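Local coordinates for protein mRNA interferase YafQ (Escherichia coli, PDB 4MMG) that acts as the toxin of a type II toxin-antitoxin system, cleaving mRNA on the ribosome at lysine codons and so arresting translation, at residues His53-Ser58 and Tyr62-Val67. The protein carries 1 engineered substitution. Numbering follows the deposited sequence.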
loop_
_atom_site.group_PDB
_atom_site.type_symbol
_atom_site.label_atom_id
_atom_site.label_comp_id
_atom_site.label_asym_id
_atom_site.label_seq_id
_atom_site.Cartn_x
_atom_site.Cartn_y
_atom_site.Cartn_z
ATOM N N HIS A 53 0.321 7.088 -7.256
ATOM C CA HIS A 53 -0.744 7.906 -7.835
ATOM C C HIS A 53 -2.096 7.628 -7.196
ATOM O O HIS A 53 -2.315 6.545 -6.638
ATOM C CB HIS A 53 -0.823 7.689 -9.355
ATOM C CG HIS A 53 -1.289 6.326 -9.755
ATOM N ND1 HIS A 53 -0.422 5.283 -9.990
ATOM C CD2 HIS A 53 -2.532 5.841 -9.983
ATOM C CE1 HIS A 53 -1.112 4.211 -10.343
ATOM N NE2 HIS A 53 -2.395 4.522 -10.340
ATOM N N PRO A 54 -3.017 8.604 -7.273
ATOM C CA PRO A 54 -4.361 8.394 -6.723
ATOM C C PRO A 54 -5.187 7.451 -7.591
ATOM O O PRO A 54 -4.913 7.281 -8.785
ATOM C CB PRO A 54 -4.965 9.801 -6.737
ATOM C CG PRO A 54 -4.241 10.514 -7.833
ATOM C CD PRO A 54 -2.833 9.982 -7.765
ATOM N N LEU A 55 -6.183 6.822 -6.975
ATOM C CA LEU A 55 -7.073 5.903 -7.667
ATOM C C LEU A 55 -8.483 6.479 -7.792
ATOM O O LEU A 55 -8.875 7.388 -7.044
ATOM C CB LEU A 55 -7.141 4.581 -6.908
ATOM C CG LEU A 55 -5.867 3.747 -6.891
ATOM C CD1 LEU A 55 -6.001 2.594 -5.919
ATOM C CD2 LEU A 55 -5.593 3.215 -8.288
ATOM N N GLN A 56 -9.245 5.924 -8.729
ATOM C CA GLN A 56 -10.645 6.308 -8.935
ATOM C C GLN A 56 -11.555 5.090 -8.897
ATOM O O GLN A 56 -11.128 4.003 -8.510
ATOM C CB GLN A 56 -10.802 7.048 -10.264
ATOM C CG GLN A 56 -10.084 8.400 -10.309
ATOM C CD GLN A 56 -10.614 9.392 -9.283
ATOM O OE1 GLN A 56 -11.744 9.276 -8.801
ATOM N NE2 GLN A 56 -9.790 10.376 -8.941
ATOM N N GLY A 57 -12.809 5.266 -9.310
ATOM C CA GLY A 57 -13.758 4.165 -9.285
ATOM C C GLY A 57 -13.993 3.671 -7.872
ATOM O O GLY A 57 -14.092 4.472 -6.941
ATOM N N SER A 58 -14.052 2.351 -7.702
ATOM C CA SER A 58 -14.292 1.755 -6.394
ATOM C C SER A 58 -13.200 2.108 -5.382
ATOM O O SER A 58 -13.413 1.988 -4.175
ATOM C CB SER A 58 -14.407 0.233 -6.504
ATOM O OG SER A 58 -15.481 -0.161 -7.349
ATOM N N TYR A 62 -8.277 6.497 -2.332
ATOM C CA TYR A 62 -7.066 5.723 -2.044
ATOM C C TYR A 62 -5.964 6.015 -3.063
ATOM O O TYR A 62 -6.196 6.711 -4.064
ATOM C CB TYR A 62 -7.385 4.224 -2.044
ATOM C CG TYR A 62 -8.278 3.762 -0.909
ATOM C CD1 TYR A 62 -9.659 3.835 -1.011
ATOM C CD2 TYR A 62 -7.733 3.244 0.258
ATOM C CE1 TYR A 62 -10.475 3.397 0.022
ATOM C CE2 TYR A 62 -8.533 2.809 1.297
ATOM C CZ TYR A 62 -9.906 2.892 1.174
ATOM O OH TYR A 62 -10.704 2.451 2.209
ATOM N N ARG A 63 -4.775 5.467 -2.805
ATOM C CA ARG A 63 -3.614 5.614 -3.683
ATOM C C ARG A 63 -3.013 4.245 -3.990
ATOM O O ARG A 63 -3.270 3.274 -3.271
ATOM C CB ARG A 63 -2.544 6.498 -3.046
ATOM C CG ARG A 63 -3.039 7.871 -2.626
ATOM C CD ARG A 63 -1.903 8.763 -2.134
ATOM N NE ARG A 63 -0.975 9.121 -3.210
ATOM C CZ ARG A 63 -1.196 10.099 -4.083
ATOM N NH1 ARG A 63 -2.312 10.818 -4.008
ATOM N NH2 ARG A 63 -0.311 10.358 -5.037
ATOM N N ASP A 64 -2.213 4.202 -5.053
ATOM C CA ASP A 64 -1.647 2.988 -5.629
ATOM C C ASP A 64 -0.142 3.206 -5.753
ATOM O O ASP A 64 0.294 4.109 -6.481
ATOM C CB ASP A 64 -2.257 2.800 -7.034
ATOM C CG ASP A 64 -1.750 1.568 -7.778
ATOM O OD1 ASP A 64 -0.558 1.200 -7.710
ATOM O OD2 ASP A 64 -2.570 0.982 -8.520
ATOM N N ALA A 65 0.654 2.405 -5.044
ATOM C CA ALA A 65 2.105 2.391 -5.262
ATOM C C ALA A 65 2.537 1.004 -5.714
ATOM O O ALA A 65 2.023 -0.001 -5.217
ATOM C CB ALA A 65 2.851 2.788 -3.993
ATOM N N HIS A 66 3.477 0.938 -6.652
ATOM C CA HIS A 66 3.968 -0.350 -7.127
ATOM C C HIS A 66 5.190 -0.782 -6.333
ATOM O O HIS A 66 6.225 -0.107 -6.366
ATOM C CB HIS A 66 4.336 -0.274 -8.611
ATOM C CG HIS A 66 3.185 -0.492 -9.544
ATOM N ND1 HIS A 66 2.180 0.436 -9.723
ATOM C CD2 HIS A 66 2.895 -1.526 -10.371
ATOM C CE1 HIS A 66 1.324 -0.016 -10.623
ATOM N NE2 HIS A 66 1.729 -1.207 -11.026
ATOM N N VAL A 67 5.071 -1.885 -5.597
ATOM C CA VAL A 67 6.238 -2.497 -4.967
ATOM C C VAL A 67 7.097 -3.153 -6.056
ATOM O O VAL A 67 8.328 -3.092 -6.018
ATOM C CB VAL A 67 5.815 -3.533 -3.898
ATOM C CG1 VAL A 67 7.045 -4.042 -3.133
ATOM C CG2 VAL A 67 4.787 -2.930 -2.947
#
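The imidazole of His-53 and the carboxylate of Asp-64 run alongside each other in the same direction, with their planes 24° apart. Asp-64 CB sits over one ring face, 4.0 Å from the centroid of the His-53 ring, a CH-pi contact. His-53 chi1 (68°) tucks CG in between N and C of its own backbone, which swings the ring over Asp-64. His-53 ND1 is hydrogen-bonded to Lys-51 O, which probably helps to fix the turn of the ring. A sulfate ion, probably from the crystallisation medium, lies near His-53. Leu-55 reaches the same aspartate, with its CD2 3.6 Å from Asp-64 CB. Phe-94 of helix 90-94 touches both Leu-55 and Asp-64.

Pro-54 and Arg-63 form a non-hydrogen-bonded pair whose side chains diverge. A bend at chi3 (67°) brings one guanidinium face, off-centre, over His-53 C and Pro-54 N. Arg-63 NE forms a salt bridge with Asp-52.

Two backbone hydrogen bonds make His-53 and Asp-64 an antiparallel hydrogen-bonded pair. A third, Leu-55 N to Tyr-62 O (2.9 Å), continues the link toward the turn. This is the edge hairpin of the RelE-family sheet, beside engineered Gln-90 at the inferred proton-donor position.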